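Local coordinates for protein nucleoporin NUP170 (Chaetomium thermophilum, PDB 5HAX) that probably serves as a scaffold nucleoporin of the nuclear pore complex, joining an N-terminal beta-propeller to an alpha-helical region, at residues 408-413 and 426-431; 48-53 and 404-409; 125-130 and 200-205. One frame throughout, in Å; residues are numbered along the deposited sequence.

Interaction 1: 408-413 and 426-431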
# COMPACT_ATOMS: atom_id res chain seq x y z
N ALA A 408 3.05 -6.39 10.76
CA ALA A 408 3.31 -6.53 9.34
C ALA A 408 3.77 -7.95 9.09
O ALA A 408 4.24 -8.63 10.01
CB ALA A 408 4.38 -5.54 8.86
N PRO A 409 3.65 -8.43 7.85
CA PRO A 409 4.26 -9.72 7.52
C PRO A 409 5.76 -9.66 7.74
O PRO A 409 6.39 -8.62 7.53
CB PRO A 409 3.91 -9.92 6.04
CG PRO A 409 2.82 -8.96 5.75
CD PRO A 409 3.01 -7.81 6.68
N ASP A 410 6.33 -10.77 8.20
CA ASP A 410 7.78 -10.88 8.33
C ASP A 410 8.32 -11.21 6.94
O ASP A 410 8.70 -12.34 6.63
CB ASP A 410 8.18 -11.92 9.36
CG ASP A 410 9.64 -11.81 9.78
OD1 ASP A 410 10.44 -11.26 9.00
OD2 ASP A 410 9.98 -12.25 10.89
N THR A 411 8.34 -10.18 6.08
CA THR A 411 8.72 -10.37 4.69
C THR A 411 10.08 -11.04 4.56
O THR A 411 10.27 -11.90 3.69
CB THR A 411 8.73 -9.01 3.97
OG1 THR A 411 7.46 -8.37 4.16
CG2 THR A 411 9.00 -9.18 2.48
N GLY A 412 11.03 -10.67 5.42
CA GLY A 412 12.35 -11.27 5.34
C GLY A 412 12.34 -12.76 5.62
O GLY A 412 13.01 -13.54 4.93
N ARG A 413 11.58 -13.19 6.63
CA ARG A 413 11.53 -14.61 6.96
C ARG A 413 10.70 -15.38 5.94
O ARG A 413 11.03 -16.52 5.60
CB ARG A 413 10.96 -14.79 8.37
CG ARG A 413 11.19 -16.18 8.95
CD ARG A 413 10.67 -16.28 10.38
NE ARG A 413 11.10 -15.16 11.21
CZ ARG A 413 12.28 -15.08 11.83
NH1 ARG A 413 13.16 -16.07 11.71
NH2 ARG A 413 12.58 -14.02 12.56
N PHE A 426 4.29 -15.62 9.32
CA PHE A 426 5.16 -14.94 10.27
C PHE A 426 4.88 -13.44 10.26
O PHE A 426 4.59 -12.85 9.22
CB PHE A 426 6.63 -15.19 9.92
CG PHE A 426 7.01 -16.65 9.86
CD1 PHE A 426 7.10 -17.40 11.01
CD2 PHE A 426 7.27 -17.25 8.64
CE1 PHE A 426 7.45 -18.74 10.95
CE2 PHE A 426 7.62 -18.59 8.58
CZ PHE A 426 7.71 -19.33 9.73
N GLU A 427 4.95 -12.82 11.44
CA GLU A 427 4.66 -11.40 11.58
C GLU A 427 5.63 -10.74 12.54
O GLU A 427 6.15 -11.36 13.47
CB GLU A 427 3.22 -11.16 12.10
CG GLU A 427 2.13 -11.31 11.04
CD GLU A 427 0.77 -10.86 11.55
OE1 GLU A 427 0.31 -9.77 11.14
OE2 GLU A 427 0.16 -11.59 12.35
N GLN A 428 5.89 -9.45 12.29
CA GLN A 428 6.55 -8.55 13.22
C GLN A 428 5.49 -7.61 13.78
O GLN A 428 4.73 -7.01 13.02
CB GLN A 428 7.66 -7.76 12.53
CG GLN A 428 8.83 -8.59 12.03
CD GLN A 428 9.78 -8.99 13.14
OE1 GLN A 428 10.05 -8.22 14.06
NE2 GLN A 428 10.30 -10.21 13.05
N GLY A 429 5.45 -7.47 15.11
CA GLY A 429 4.42 -6.70 15.76
C GLY A 429 4.98 -5.72 16.78
O GLY A 429 6.12 -5.84 17.23
N THR A 430 4.14 -4.75 17.15
CA THR A 430 4.50 -3.76 18.15
C THR A 430 3.24 -3.10 18.69
O THR A 430 2.19 -3.11 18.05
CB THR A 430 5.46 -2.70 17.59
OG1 THR A 430 5.91 -1.85 18.64
CG2 THR A 430 4.77 -1.86 16.52
N TRP A 431 3.37 -2.52 19.88
CA TRP A 431 2.30 -1.79 20.55
C TRP A 431 2.63 -0.30 20.56
O TRP A 431 3.67 0.10 21.10
CB TRP A 431 2.11 -2.27 21.98
CG TRP A 431 1.38 -3.56 22.12
CD1 TRP A 431 1.92 -4.80 22.29
CD2 TRP A 431 -0.04 -3.75 22.11
NE1 TRP A 431 0.93 -5.75 22.39
CE2 TRP A 431 -0.28 -5.13 22.28
CE3 TRP A 431 -1.13 -2.88 21.98
CZ2 TRP A 431 -1.57 -5.66 22.33
CZ3 TRP A 431 -2.41 -3.42 22.02
CH2 TRP A 431 -2.62 -4.79 22.19
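Asp-410 OD2 takes one hydrogen bond across the contact, from Gln-428 NE2 (3.0 Å), and a second from Arg-413 NE (3.1 Å), the latter a salt bridge. The two donors arrive from opposite faces of the carboxylate plane, which should help to fix its rotation. Gln-428 reaches it by a bend at chi2 (-78°) and keeps OD2 in its own amide plane. The other oxygen, Asp-410 OD1, accepts from Arg-413 N, making Asp-410 the N-cap of helix 411-416, a task to which the short aspartate is well suited. Antiparallel strand pairing leads up to this turn: Ala-408 and Gln-428 form a hydrogen-bonded pair with two bonds, and Asp-410 N then bonds to Phe-426 O at 2.9 Å, from above the carbonyl plane. Pro-409 pairs with Glu-427 at a non-hydrogen-bonded position, where strand 427-433 asks for no N-H from it. Arg-413 CD lies over the centre of one face of the Phe-426 ring, 3.8 Å from its centroid, in a CH-pi contact. Strand 427-433 runs between strands 39-41 and 403-409 in one sheet of the beta-propeller, while Gln-519 of helix 506-520 bonds Asp-410 OD1 and Glu-39 also holds Gln-428 NE2.

Interaction 2: 48-53 and 404-409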
# COMPACT_ATOMS: atom_id res chain seq x y z
N ALA A 48 11.45 -1.93 15.60
CA ALA A 48 10.02 -1.69 15.53
C ALA A 48 9.56 -1.69 14.07
O ALA A 48 10.21 -1.05 13.23
CB ALA A 48 9.67 -0.36 16.19
N PRO A 49 8.48 -2.41 13.73
CA PRO A 49 8.03 -2.41 12.33
C PRO A 49 7.33 -1.12 11.92
O PRO A 49 7.28 -0.82 10.72
CB PRO A 49 7.07 -3.60 12.28
CG PRO A 49 6.52 -3.69 13.66
CD PRO A 49 7.63 -3.25 14.58
N PHE A 50 6.80 -0.36 12.87
CA PHE A 50 6.15 0.91 12.62
C PHE A 50 6.57 1.88 13.72
O PHE A 50 7.04 1.47 14.78
CB PHE A 50 4.62 0.78 12.62
CG PHE A 50 4.08 -0.22 11.62
CD1 PHE A 50 3.56 0.21 10.41
CD2 PHE A 50 4.08 -1.57 11.90
CE1 PHE A 50 3.05 -0.70 9.50
CE2 PHE A 50 3.58 -2.49 10.99
CZ PHE A 50 3.07 -2.05 9.79
N HIS A 51 6.40 3.17 13.46
CA HIS A 51 6.60 4.15 14.53
C HIS A 51 5.93 5.46 14.16
O HIS A 51 5.72 5.77 12.98
CB HIS A 51 8.10 4.36 14.82
CG HIS A 51 8.87 5.02 13.72
ND1 HIS A 51 8.64 4.77 12.38
CD2 HIS A 51 9.88 5.92 13.76
CE1 HIS A 51 9.47 5.49 11.65
NE2 HIS A 51 10.24 6.19 12.46
N VAL A 52 5.58 6.22 15.20
CA VAL A 52 4.93 7.52 15.03
C VAL A 52 5.98 8.55 14.64
O VAL A 52 7.02 8.66 15.30
CB VAL A 52 4.20 7.93 16.33
CG1 VAL A 52 3.50 9.27 16.15
CG2 VAL A 52 3.21 6.86 16.75
N VAL A 53 5.70 9.32 13.59
CA VAL A 53 6.66 10.30 13.08
C VAL A 53 6.25 11.72 13.44
O VAL A 53 7.11 12.59 13.63
CB VAL A 53 6.85 10.14 11.56
CG1 VAL A 53 7.61 8.86 11.25
CG2 VAL A 53 5.52 10.17 10.82
N LEU A 404 -2.83 0.59 20.55
CA LEU A 404 -2.75 0.28 19.13
C LEU A 404 -1.77 -0.87 18.93
O LEU A 404 -0.57 -0.72 19.17
CB LEU A 404 -2.30 1.51 18.34
CG LEU A 404 -3.17 1.89 17.15
CD1 LEU A 404 -4.53 2.37 17.63
CD2 LEU A 404 -2.47 2.97 16.32
N PHE A 405 -2.29 -2.01 18.49
CA PHE A 405 -1.44 -3.11 18.03
C PHE A 405 -1.25 -2.98 16.52
O PHE A 405 -2.22 -2.85 15.78
CB PHE A 405 -2.04 -4.47 18.36
CG PHE A 405 -1.27 -5.62 17.78
CD1 PHE A 405 -0.03 -5.97 18.31
CD2 PHE A 405 -1.76 -6.35 16.71
CE1 PHE A 405 0.69 -7.02 17.77
CE2 PHE A 405 -1.04 -7.40 16.18
CZ PHE A 405 0.18 -7.74 16.71
N VAL A 406 0.01 -3.00 16.08
CA VAL A 406 0.35 -2.84 14.67
C VAL A 406 1.34 -3.93 14.30
O VAL A 406 2.34 -4.13 14.99
CB VAL A 406 0.93 -1.45 14.37
CG1 VAL A 406 0.89 -1.18 12.88
CG2 VAL A 406 0.17 -0.37 15.12
N SER A 407 1.06 -4.64 13.21
CA SER A 407 1.89 -5.74 12.77
C SER A 407 2.01 -5.73 11.25
O SER A 407 1.18 -5.15 10.54
CB SER A 407 1.34 -7.10 13.24
OG SER A 407 0.06 -7.34 12.70
N ALA A 408 3.05 -6.39 10.76
CA ALA A 408 3.31 -6.53 9.34
C ALA A 408 3.77 -7.95 9.09
O ALA A 408 4.24 -8.63 10.01
CB ALA A 408 4.38 -5.54 8.86
N PRO A 409 3.65 -8.43 7.85
CA PRO A 409 4.26 -9.72 7.52
C PRO A 409 5.76 -9.66 7.74
O PRO A 409 6.39 -8.62 7.53
CB PRO A 409 3.91 -9.92 6.04
CG PRO A 409 2.82 -8.96 5.75
CD PRO A 409 3.01 -7.81 6.68
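Val-406 sends CG1 onto one face of the Phe-50 ring, making a CH-pi contact 3.5 Å from the ring centroid. The methyl comes down somewhat toward the rim, and its closest ring atom is Phe-50 CD2, 3.4 Å from Val-406 CG1. The valine's first torsion (-163°) sets CG1 anti to the backbone N, the branch that faces the ring; a beta-branched residue suits both the strand and this shallow seat. Ser-407 turns its side chain the other way, where OG bonds Glu-427 OE1, and offers Phe-50 only its backbone: Ser-407 C meets the edge of the ring, 3.6 Å from Phe-50 CE2. Next comes Ala-408, whose CB lies 3.8 Å from Phe-50 CE2. Its single methyl is small enough to let the ring edge draw up against the backbone. Replacing Phe-50 by an alanine would probably open a gap over Val-406 and Ala-408, between the two sheets, and deprive Arg-487 of its cation-pi partner. The two strands, 50-53 and 404-409, belong to different sheets and run at 126° to each other with axes 8.6 Å apart at closest approach, so one propeller blade packs on another through side chains. With apolar groups on both sides and Phe-50 buried, the contact depends on shape and exclusion of water rather than on directional polar bonds.

Interaction 3: 125-130 and 200-205; sequences GVFVKT and IFYQQE
Gly-125 and the residues after it belong to a loop between strands 114-120 and 133-139 of one beta-propeller blade, and they meet the end of strand 198-202 in the next blade's sheet, where the chain leaves the strand at Gln-203. Gly-125 has a positive phi (65°), a backbone shape that favours glycine, and its carbonyl lies beside the end of the Gln-204 side chain. The Val-126 side chain follows with an apolar contact: CG1 approaches the edge of the Tyr-202 ring, in its plane, and comes 3.8 Å from Tyr-202 CE1. The same methyl sits 3.7 Å above the plane of the Phe-127 ring, over its centre, so one compact, branched side chain touches two aromatic rings at once. Phe-127 then brings its far end to the tyrosine. The rings meet rim to rim, neither lying over the other's face, with centroids 5.7 Å apart and planes at 40°. Tyr-202 gets there through the crowded position, with CG between the backbone N and the carbonyl carbon (chi1 64°), which carries the ring across toward the loop. Met-167 of strand 159-170 touches both aromatic side chains, and Leu-145 packs on Tyr-202, so the blade that carries the loop also supports the tyrosine. A tyrosine suits this spot because its flat body fills the apolar seam while its hydroxyl reaches a backbone group, Lys-123 N, by a hydrogen bond. A chain of another protein packs on Phe-127 and makes backbone hydrogen bonds with Val-128, so the loop forms part of a binding surface. Phe-127 CE2 stands 3.4 Å from Tyr-202 CE1, while Tyr-202 OH lies in the plane of the phenylalanine ring at its edge.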
# COMPACT_ATOMS: atom_id res chain seq x y z
N GLY A 125 -16.45 11.19 -17.77
CA GLY A 125 -17.24 11.84 -18.80
C GLY A 125 -18.40 12.65 -18.29
O GLY A 125 -19.30 12.99 -19.06
N VAL A 126 -18.41 12.98 -17.00
CA VAL A 126 -19.46 13.79 -16.39
C VAL A 126 -18.96 15.20 -16.09
O VAL A 126 -19.59 16.19 -16.48
CB VAL A 126 -20.00 13.12 -15.10
CG1 VAL A 126 -21.07 14.00 -14.45
CG2 VAL A 126 -20.55 11.74 -15.40
N PHE A 127 -17.83 15.31 -15.39
CA PHE A 127 -17.32 16.57 -14.91
C PHE A 127 -16.08 17.00 -15.70
O PHE A 127 -15.46 16.20 -16.41
CB PHE A 127 -16.97 16.49 -13.42
CG PHE A 127 -18.15 16.17 -12.54
CD1 PHE A 127 -19.11 17.13 -12.28
CD2 PHE A 127 -18.28 14.92 -11.97
CE1 PHE A 127 -20.19 16.84 -11.47
CE2 PHE A 127 -19.36 14.63 -11.15
CZ PHE A 127 -20.31 15.59 -10.91
N VAL A 128 -15.75 18.28 -15.57
CA VAL A 128 -14.50 18.79 -16.11
C VAL A 128 -13.34 17.99 -15.53
O VAL A 128 -13.39 17.52 -14.38
CB VAL A 128 -14.36 20.29 -15.82
CG1 VAL A 128 -14.28 20.55 -14.31
CG2 VAL A 128 -13.14 20.87 -16.51
N LYS A 129 -12.28 17.84 -16.32
CA LYS A 129 -11.15 17.00 -15.91
C LYS A 129 -10.53 17.49 -14.61
O LYS A 129 -9.97 16.69 -13.85
CB LYS A 129 -10.09 16.97 -17.01
CG LYS A 129 -10.13 15.73 -17.89
CD LYS A 129 -11.46 15.59 -18.63
CE LYS A 129 -11.28 14.86 -19.95
NZ LYS A 129 -10.57 13.56 -19.80
N THR A 130 -10.61 18.80 -14.33
CA THR A 130 -10.00 19.34 -13.12
C THR A 130 -10.71 18.89 -11.85
O THR A 130 -10.14 19.05 -10.76
CB THR A 130 -9.97 20.87 -13.18
OG1 THR A 130 -11.30 21.38 -13.00
CG2 THR A 130 -9.41 21.36 -14.51
N ILE A 200 -26.59 5.67 -5.74
CA ILE A 200 -26.92 6.98 -6.29
C ILE A 200 -26.38 7.03 -7.72
O ILE A 200 -25.19 6.80 -7.95
CB ILE A 200 -26.33 8.12 -5.44
CG1 ILE A 200 -27.03 8.15 -4.07
CG2 ILE A 200 -26.49 9.46 -6.17
CD1 ILE A 200 -26.68 9.34 -3.22
N PHE A 201 -27.27 7.34 -8.66
CA PHE A 201 -26.91 7.58 -10.05
C PHE A 201 -26.91 9.08 -10.31
O PHE A 201 -27.69 9.83 -9.71
CB PHE A 201 -27.88 6.89 -11.00
CG PHE A 201 -28.00 5.41 -10.79
CD1 PHE A 201 -27.10 4.54 -11.38
CD2 PHE A 201 -29.02 4.90 -10.01
CE1 PHE A 201 -27.22 3.18 -11.19
CE2 PHE A 201 -29.14 3.54 -9.82
CZ PHE A 201 -28.24 2.67 -10.40
N TYR A 202 -26.04 9.52 -11.21
CA TYR A 202 -26.09 10.90 -11.66
C TYR A 202 -25.48 11.01 -13.05
O TYR A 202 -24.62 10.22 -13.43
CB TYR A 202 -25.38 11.85 -10.67
CG TYR A 202 -23.89 11.63 -10.51
CD1 TYR A 202 -22.98 12.29 -11.32
CD2 TYR A 202 -23.39 10.78 -9.53
CE1 TYR A 202 -21.61 12.11 -11.17
CE2 TYR A 202 -22.03 10.59 -9.37
CZ TYR A 202 -21.15 11.26 -10.19
OH TYR A 202 -19.79 11.07 -10.04
N GLN A 203 -25.97 12.00 -13.80
CA GLN A 203 -25.56 12.21 -15.18
C GLN A 203 -25.53 13.71 -15.46
O GLN A 203 -26.13 14.51 -14.74
CB GLN A 203 -26.50 11.50 -16.16
CG GLN A 203 -27.94 11.96 -16.07
CD GLN A 203 -28.87 11.14 -16.94
OE1 GLN A 203 -28.43 10.36 -17.77
NE2 GLN A 203 -30.18 11.32 -16.74
N GLN A 204 -24.83 14.07 -16.54
CA GLN A 204 -24.65 15.48 -16.87
C GLN A 204 -25.93 16.09 -17.43
O GLN A 204 -26.29 17.22 -17.07
CB GLN A 204 -23.50 15.64 -17.86
CG GLN A 204 -23.71 14.90 -19.18
CD GLN A 204 -22.50 15.00 -20.09
OE1 GLN A 204 -21.36 14.82 -19.66
NE2 GLN A 204 -22.74 15.29 -21.37
N GLU A 205 -26.63 15.38 -18.31
CA GLU A 205 -27.74 15.95 -19.05
C GLU A 205 -29.04 15.86 -18.25
O GLU A 205 -29.31 14.86 -17.58
CB GLU A 205 -27.92 15.24 -20.39
CG GLU A 205 -26.75 15.44 -21.34
CD GLU A 205 -27.17 15.56 -22.80
OE1 GLU A 205 -28.21 16.19 -23.08
OE2 GLU A 205 -26.45 15.03 -23.67

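How the interactions relate
Interactions 1 and 2 are neighbours, their centres 9 Å apart. Both use strand 403-409 and share Ala-408 and Pro-409: interaction 1 joins that strand to strand 427-433 of its own sheet and leads on into helix 411-416, and interaction 2 joins it to strand 50-57 of another sheet. The sheet of strand 50-57 is completed by strands 440-445, 473-478 and 481-487, so early and late parts of the chain combine to close the propeller. Interaction 3 is nested in sequence inside the loop that interaction 2 closes, about 40 Å from it and 44 Å from interaction 1 between centres, across the chain's centre. Thus one end of the domain faces the helices, while the other meets a partner protein.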